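Local coordinates for putative peptide ABC-transport system periplasmic peptide-binding protein (Campylobacter jejuni, PDB 4OEV) that binds nickel, here together with oxalate, outside the cytoplasm for an ABC-type importer, in a family that probably also carries peptides, at residues Asp59-Asp69 with Ser116-Pro127. Numbering follows the deposited sequence.
Sequences DGLVYDIFLRD and SHVKITLFKPYP
His117 is held by two neighbours on the opposite strand. His117 NE2 donates to Asp64 OD1 at 2.7 Å, close to the plane of the imidazole and on the anti side of the carboxylate, while Phe66 covers one ring face in an offset stack, centroids 4.5 Å apart and planes at 24°. CE1 of Phe66 sits over the middle of the imidazole. With CG anti to the backbone N (chi1 -179°), the His117 ring reaches alongside Phe66 and still meets the aspartate; bond and stack together should restrain its rotation. Further along this face, the Lys119 chain runs across Val62, and its NZ stays 4.9 Å from Asp64 OD2, too far for a salt bridge. Strands 62-67 and 117-122 are the central pair of a four-stranded antiparallel sheet, flanked by 51-56 and 107-114 and remote from the nickel site. Paired backbone bonds join Tyr63 to Ile120 and Ile65 to Val118. The other face is largely apolar: Ile65 CD1 meets Ile120 CD1 at 3.6 Å, Tyr63 CE2 lies 3.8 Å from Leu122 CD1, and helix 81-92 packs on Leu67, Val118 and Ile120. Tyr63 OH is hydrogen-bonded to two waters lying in its ring plane, one bridging to Gly60 O and Tyr126 N, the other to Pro127 O. Just ahead of strand 62-67, Leu61 CD2 packs against Pro125 CD at 3.8 Å; Asp59 OD1 accepts from Leu61 N, closing an Asx turn, and also bonds Ser57 OG.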
ATOM      1  N   ASP A  59     -27.639  -2.892 -13.463  1.00 64.52           N
ATOM      2  CA  ASP A  59     -26.698  -2.142 -14.312  1.00 64.47           C
ATOM      3  C   ASP A  59     -25.431  -1.711 -13.571  1.00 61.26           C
ATOM      4  O   ASP A  59     -24.511  -1.127 -14.177  1.00 62.16           O
ATOM      5  CB  ASP A  59     -27.385  -0.902 -14.928  1.00 65.55           C
ATOM      6  CG  ASP A  59     -27.892   0.081 -13.885  1.00 65.45           C
ATOM      7  OD1 ASP A  59     -27.538  -0.053 -12.698  1.00 65.53           O
ATOM      8  OD2 ASP A  59     -28.671   0.991 -14.258  1.00 66.68           O
ATOM      9  N   GLY A  60     -25.391  -1.977 -12.262  1.00 57.97           N
ATOM     10  CA  GLY A  60     -24.230  -1.638 -11.447  1.00 54.01           C
ATOM     11  C   GLY A  60     -24.174  -0.164 -11.038  1.00 52.88           C
ATOM     12  O   GLY A  60     -23.179   0.281 -10.462  1.00 51.29           O
ATOM     13  N   LEU A  61     -25.232   0.606 -11.331  1.00 49.65           N
ATOM     14  CA  LEU A  61     -25.159   2.054 -11.117  1.00 53.25           C
ATOM     15  C   LEU A  61     -25.715   2.527  -9.768  1.00 51.58           C
ATOM     16  O   LEU A  61     -25.392   3.644  -9.332  1.00 50.88           O
ATOM     17  CB  LEU A  61     -25.894   2.823 -12.239  1.00 54.48           C
ATOM     18  CG  LEU A  61     -25.309   2.745 -13.644  1.00 54.36           C
ATOM     19  CD1 LEU A  61     -25.989   3.720 -14.592  1.00 53.83           C
ATOM     20  CD2 LEU A  61     -23.819   2.988 -13.578  1.00 52.56           C
ATOM     21  N   VAL A  62     -26.522   1.698  -9.116  1.00 51.61           N
ATOM     22  CA  VAL A  62     -27.240   2.128  -7.905  1.00 52.81           C
ATOM     23  C   VAL A  62     -27.025   1.218  -6.692  1.00 52.57           C
ATOM     24  O   VAL A  62     -27.239  -0.000  -6.764  1.00 52.88           O
ATOM     25  CB  VAL A  62     -28.750   2.242  -8.174  1.00 55.17           C
ATOM     26  CG1 VAL A  62     -29.500   2.479  -6.887  1.00 56.52           C
ATOM     27  CG2 VAL A  62     -29.015   3.386  -9.144  1.00 55.64           C
ATOM     28  N   TYR A  63     -26.623   1.835  -5.583  1.00 52.20           N
ATOM     29  CA  TYR A  63     -26.306   1.117  -4.332  1.00 51.91           C
ATOM     30  C   TYR A  63     -27.267   1.508  -3.257  1.00 53.65           C
ATOM     31  O   TYR A  63     -27.254   2.658  -2.814  1.00 53.86           O
ATOM     32  CB  TYR A  63     -24.883   1.433  -3.836  1.00 49.94           C
ATOM     33  CG  TYR A  63     -23.781   0.786  -4.640  1.00 53.05           C
ATOM     34  CD1 TYR A  63     -22.942  -0.157  -4.067  1.00 49.68           C
ATOM     35  CD2 TYR A  63     -23.590   1.106  -5.971  1.00 47.61           C
ATOM     36  CE1 TYR A  63     -21.925  -0.758  -4.797  1.00 45.53           C
ATOM     37  CE2 TYR A  63     -22.605   0.505  -6.711  1.00 47.04           C
ATOM     38  CZ  TYR A  63     -21.768  -0.421  -6.117  1.00 45.05           C
ATOM     39  OH  TYR A  63     -20.808  -1.025  -6.880  1.00 43.68           O
ATOM     40  N   ASP A  64     -28.053   0.541  -2.786  1.00 54.95           N
ATOM     41  CA  ASP A  64     -28.908   0.775  -1.635  1.00 56.65           C
ATOM     42  C   ASP A  64     -28.220   0.187  -0.423  1.00 55.97           C
ATOM     43  O   ASP A  64     -28.001  -1.025  -0.380  1.00 55.64           O
ATOM     44  CB  ASP A  64     -30.290   0.141  -1.810  1.00 58.79           C
ATOM     45  CG  ASP A  64     -31.197   0.943  -2.736  1.00 66.41           C
ATOM     46  OD1 ASP A  64     -31.726   1.985  -2.297  1.00 61.12           O
ATOM     47  OD2 ASP A  64     -31.396   0.501  -3.886  1.00 66.59           O
ATOM     48  N   ILE A  65     -27.827   1.036   0.525  1.00 55.77           N
ATOM     49  CA  ILE A  65     -27.072   0.554   1.689  1.00 56.80           C
ATOM     50  C   ILE A  65     -27.863   0.745   2.994  1.00 59.38           C
ATOM     51  O   ILE A  65     -28.352   1.846   3.258  1.00 60.71           O
ATOM     52  CB  ILE A  65     -25.726   1.237   1.811  1.00 53.20           C
ATOM     53  CG1 ILE A  65     -24.949   1.047   0.516  1.00 51.81           C
ATOM     54  CG2 ILE A  65     -24.949   0.672   3.005  1.00 53.70           C
ATOM     55  CD1 ILE A  65     -23.509   1.453   0.624  1.00 49.92           C
ATOM     56  N   PHE A  66     -27.968  -0.328   3.786  1.00 58.81           N
ATOM     57  CA  PHE A  66     -28.728  -0.348   5.053  1.00 62.04           C
ATOM     58  C   PHE A  66     -27.787  -0.443   6.275  1.00 63.66           C
ATOM     59  O   PHE A  66     -26.946  -1.354   6.377  1.00 63.16           O
ATOM     60  CB  PHE A  66     -29.728  -1.504   5.008  1.00 60.88           C
ATOM     61  CG  PHE A  66     -30.638  -1.443   3.809  1.00 61.69           C
ATOM     62  CD1 PHE A  66     -31.783  -0.654   3.820  1.00 63.57           C
ATOM     63  CD2 PHE A  66     -30.339  -2.157   2.667  1.00 60.66           C
ATOM     64  CE1 PHE A  66     -32.600  -0.572   2.693  1.00 64.38           C
ATOM     65  CE2 PHE A  66     -31.125  -2.090   1.550  1.00 61.43           C
ATOM     66  CZ  PHE A  66     -32.276  -1.296   1.556  1.00 65.33           C
ATOM     67  N   LEU A  67     -27.919   0.526   7.178  1.00 59.47           N
ATOM     68  CA  LEU A  67     -26.941   0.741   8.248  1.00 58.76           C
ATOM     69  C   LEU A  67     -27.332   0.158   9.602  1.00 65.18           C
ATOM     70  O   LEU A  67     -28.524  -0.007   9.860  1.00 62.29           O
ATOM     71  CB  LEU A  67     -26.724   2.235   8.410  1.00 58.75           C
ATOM     72  CG  LEU A  67     -26.475   2.915   7.056  1.00 57.54           C
ATOM     73  CD1 LEU A  67     -26.376   4.388   7.258  1.00 58.98           C
ATOM     74  CD2 LEU A  67     -25.141   2.343   6.480  1.00 55.11           C
ATOM     75  N   ARG A  68     -26.343  -0.080  10.479  1.00 59.50           N
ATOM     76  CA  ARG A  68     -26.660  -0.428  11.879  1.00 61.09           C
ATOM     77  C   ARG A  68     -27.251   0.793  12.592  1.00 62.70           C
ATOM     78  O   ARG A  68     -26.856   1.926  12.297  1.00 62.02           O
ATOM     79  CB  ARG A  68     -25.417  -0.934  12.621  1.00 59.90           C
ATOM     80  CG  ARG A  68     -24.763  -2.134  11.973  1.00 60.70           C
ATOM     81  CD  ARG A  68     -23.549  -2.687  12.802  1.00 57.43           C
ATOM     82  NE  ARG A  68     -23.901  -2.953  14.221  1.00 59.20           N
ATOM     83  CZ  ARG A  68     -23.507  -4.013  14.928  1.00 59.38           C
ATOM     84  NH1 ARG A  68     -23.866  -4.155  16.202  1.00 61.13           N
ATOM     85  NH2 ARG A  68     -22.775  -4.958  14.367  1.00 57.95           N
ATOM     86  N   ASP A  69     -28.238   0.601  13.474  1.00 70.65           N
ATOM     87  CA  ASP A  69     -28.750   1.772  14.185  1.00 70.92           C
ATOM     88  C   ASP A  69     -28.141   1.876  15.577  1.00 67.02           C
ATOM     89  O   ASP A  69     -28.348   2.857  16.287  1.00 68.26           O
ATOM     90  CB  ASP A  69     -30.285   1.786  14.244  1.00 73.07           C
ATOM     91  CG  ASP A  69     -30.890   0.512  14.814  1.00 73.31           C
ATOM     92  OD1 ASP A  69     -30.177  -0.335  15.380  1.00 69.66           O
ATOM     93  OD2 ASP A  69     -32.129   0.385  14.714  1.00 74.90           O
ATOM     94  N   SER A 116     -31.457   4.867   8.255  1.00 71.35           N
ATOM     95  CA  SER A 116     -30.583   3.696   8.144  1.00 66.75           C
ATOM     96  C   SER A 116     -30.467   3.217   6.695  1.00 63.52           C
ATOM     97  O   SER A 116     -30.129   2.068   6.458  1.00 62.63           O
ATOM     98  CB  SER A 116     -31.148   2.570   9.025  1.00 66.14           C
ATOM     99  OG  SER A 116     -31.046   2.930  10.383  1.00 67.09           O
ATOM    100  N   HIS A 117     -30.806   4.089   5.739  1.00 63.64           N
ATOM    101  CA  HIS A 117     -30.884   3.735   4.324  1.00 62.85           C
ATOM    102  C   HIS A 117     -30.334   4.884   3.479  1.00 61.75           C
ATOM    103  O   HIS A 117     -30.906   5.976   3.458  1.00 62.96           O
ATOM    104  CB  HIS A 117     -32.333   3.466   3.880  1.00 69.43           C
ATOM    105  CG  HIS A 117     -32.484   3.061   2.437  1.00 66.70           C
ATOM    106  ND1 HIS A 117     -33.712   3.038   1.796  1.00 67.19           N
ATOM    107  CD2 HIS A 117     -31.583   2.609   1.530  1.00 62.38           C
ATOM    108  CE1 HIS A 117     -33.552   2.639   0.546  1.00 66.12           C
ATOM    109  NE2 HIS A 117     -32.269   2.362   0.362  1.00 63.56           N
ATOM    110  N   VAL A 118     -29.235   4.626   2.775  1.00 59.55           N
ATOM    111  CA  VAL A 118     -28.738   5.612   1.798  1.00 58.53           C
ATOM    112  C   VAL A 118     -28.803   4.966   0.428  1.00 57.84           C
ATOM    113  O   VAL A 118     -28.724   3.748   0.278  1.00 57.40           O
ATOM    114  CB  VAL A 118     -27.323   6.158   2.099  1.00 57.52           C
ATOM    115  CG1 VAL A 118     -27.310   6.858   3.459  1.00 58.33           C
ATOM    116  CG2 VAL A 118     -26.237   5.058   1.987  1.00 57.29           C
ATOM    117  N   LYS A 119     -29.077   5.798  -0.567  1.00 58.07           N
ATOM    118  CA  LYS A 119     -29.167   5.354  -1.933  1.00 57.61           C
ATOM    119  C   LYS A 119     -28.076   6.116  -2.672  1.00 55.84           C
ATOM    120  O   LYS A 119     -28.202   7.322  -2.884  1.00 56.47           O
ATOM    121  CB  LYS A 119     -30.553   5.652  -2.508  1.00 59.73           C
ATOM    122  CG  LYS A 119     -30.830   5.120  -3.898  1.00 65.90           C
ATOM    123  CD  LYS A 119     -32.207   5.633  -4.357  1.00 72.86           C
ATOM    124  CE  LYS A 119     -32.830   4.728  -5.390  1.00 76.14           C
ATOM    125  NZ  LYS A 119     -31.906   4.620  -6.559  1.00 75.07           N
ATOM    126  N   ILE A 120     -27.036   5.398  -3.076  1.00 57.34           N
ATOM    127  CA  ILE A 120     -25.892   6.001  -3.752  1.00 52.16           C
ATOM    128  C   ILE A 120     -26.039   5.719  -5.221  1.00 51.94           C
ATOM    129  O   ILE A 120     -26.221   4.576  -5.626  1.00 51.89           O
ATOM    130  CB  ILE A 120     -24.550   5.425  -3.227  1.00 50.20           C
ATOM    131  CG1 ILE A 120     -24.465   5.575  -1.720  1.00 50.61           C
ATOM    132  CG2 ILE A 120     -23.343   6.102  -3.936  1.00 48.44           C
ATOM    133  CD1 ILE A 120     -23.434   4.642  -1.071  1.00 49.17           C
ATOM    134  N   THR A 121     -25.990   6.771  -6.029  1.00 51.97           N
ATOM    135  CA  THR A 121     -26.046   6.596  -7.463  1.00 51.77           C
ATOM    136  C   THR A 121     -24.721   7.044  -8.109  1.00 51.60           C
ATOM    137  O   THR A 121     -24.128   8.080  -7.773  1.00 49.32           O
ATOM    138  CB  THR A 121     -27.245   7.371  -8.105  1.00 53.73           C
ATOM    139  OG1 THR A 121     -28.477   6.814  -7.629  1.00 55.56           O
ATOM    140  CG2 THR A 121     -27.200   7.254  -9.610  1.00 53.50           C
ATOM    141  N   LEU A 122     -24.278   6.234  -9.047  1.00 48.89           N
ATOM    142  CA  LEU A 122     -22.969   6.445  -9.677  1.00 47.03           C
ATOM    143  C   LEU A 122     -23.131   6.902 -11.117  1.00 51.66           C
ATOM    144  O   LEU A 122     -24.127   6.595 -11.755  1.00 48.69           O
ATOM    145  CB  LEU A 122     -22.155   5.177  -9.647  1.00 45.63           C
ATOM    146  CG  LEU A 122     -21.812   4.449  -8.351  1.00 46.69           C
ATOM    147  CD1 LEU A 122     -20.984   3.224  -8.744  1.00 45.25           C
ATOM    148  CD2 LEU A 122     -21.047   5.399  -7.452  1.00 46.54           C
ATOM    149  N   PHE A 123     -22.121   7.579 -11.658  1.00 51.46           N
ATOM    150  CA  PHE A 123     -22.161   7.962 -13.077  1.00 51.23           C
ATOM    151  C   PHE A 123     -21.998   6.735 -13.992  1.00 51.04           C
ATOM    152  O   PHE A 123     -22.647   6.611 -15.034  1.00 51.89           O
ATOM    153  CB  PHE A 123     -21.055   8.967 -13.401  1.00 49.31           C
ATOM    154  CG  PHE A 123     -21.217  10.305 -12.755  1.00 48.97           C
ATOM    155  CD1 PHE A 123     -22.162  11.202 -13.213  1.00 50.00           C
ATOM    156  CD2 PHE A 123     -20.385  10.683 -11.711  1.00 49.29           C
ATOM    157  CE1 PHE A 123     -22.289  12.438 -12.632  1.00 50.51           C
ATOM    158  CE2 PHE A 123     -20.519  11.920 -11.116  1.00 49.72           C
ATOM    159  CZ  PHE A 123     -21.470  12.795 -11.581  1.00 49.02           C
ATOM    160  N   LYS A 124     -21.057   5.870 -13.623  1.00 50.89           N
ATOM    161  CA  LYS A 124     -20.752   4.666 -14.378  1.00 50.39           C
ATOM    162  C   LYS A 124     -20.417   3.570 -13.360  1.00 47.20           C
ATOM    163  O   LYS A 124     -20.150   3.870 -12.198  1.00 47.12           O
ATOM    164  CB  LYS A 124     -19.612   4.936 -15.374  1.00 54.59           C
ATOM    165  CG  LYS A 124     -18.462   5.699 -14.808  1.00 57.81           C
ATOM    166  CD  LYS A 124     -17.567   6.257 -15.898  1.00 59.17           C
ATOM    167  CE  LYS A 124     -17.316   7.742 -15.672  1.00 61.99           C
ATOM    168  NZ  LYS A 124     -15.945   8.174 -16.142  1.00 60.29           N
ATOM    169  N   PRO A 125     -20.428   2.294 -13.779  1.00 46.32           N
ATOM    170  CA  PRO A 125     -20.194   1.256 -12.757  1.00 46.42           C
ATOM    171  C   PRO A 125     -18.803   1.388 -12.133  1.00 43.89           C
ATOM    172  O   PRO A 125     -17.880   1.821 -12.823  1.00 41.28           O
ATOM    173  CB  PRO A 125     -20.314  -0.061 -13.549  1.00 46.39           C
ATOM    174  CG  PRO A 125     -21.023   0.318 -14.855  1.00 45.67           C
ATOM    175  CD  PRO A 125     -20.615   1.727 -15.130  1.00 45.10           C
ATOM    176  N   TYR A 126     -18.665   1.006 -10.858  1.00 44.12           N
ATOM    177  CA  TYR A 126     -17.376   0.983 -10.175  1.00 43.76           C
ATOM    178  C   TYR A 126     -17.456  -0.151  -9.187  1.00 45.38           C
ATOM    179  O   TYR A 126     -17.763   0.068  -8.015  1.00 43.52           O
ATOM    180  CB  TYR A 126     -17.075   2.324  -9.475  1.00 43.70           C
ATOM    181  CG  TYR A 126     -15.696   2.398  -8.864  1.00 43.14           C
ATOM    182  CD1 TYR A 126     -14.535   2.227  -9.648  1.00 42.17           C
ATOM    183  CD2 TYR A 126     -15.543   2.634  -7.504  1.00 42.34           C
ATOM    184  CE1 TYR A 126     -13.284   2.261  -9.061  1.00 38.73           C
ATOM    185  CE2 TYR A 126     -14.330   2.690  -6.931  1.00 40.18           C
ATOM    186  CZ  TYR A 126     -13.178   2.515  -7.706  1.00 39.08           C
ATOM    187  OH  TYR A 126     -11.952   2.559  -7.096  1.00 39.77           O
ATOM    188  N   PRO A 127     -17.253  -1.385  -9.673  1.00 48.51           N
ATOM    189  CA  PRO A 127     -17.415  -2.581  -8.838  1.00 48.34           C
ATOM    190  C   PRO A 127     -16.538  -2.521  -7.584  1.00 45.96           C
ATOM    191  O   PRO A 127     -16.923  -3.071  -6.547  1.00 43.40           O
ATOM    192  CB  PRO A 127     -16.930  -3.719  -9.740  1.00 50.02           C
ATOM    193  CG  PRO A 127     -16.871  -3.175 -11.114  1.00 48.04           C
ATOM    194  CD  PRO A 127     -16.769  -1.707 -11.027  1.00 47.18           C
TER
HETATM  195  O   HOH W   1     -20.730  -0.845  -9.646  1.00 34.43           O
HETATM  196  O   HOH W   2     -19.213  -2.736  -5.697  1.00 37.42           O
HETATM  197  O   HOH W   3     -28.512   3.254  10.855  1.00 36.31           O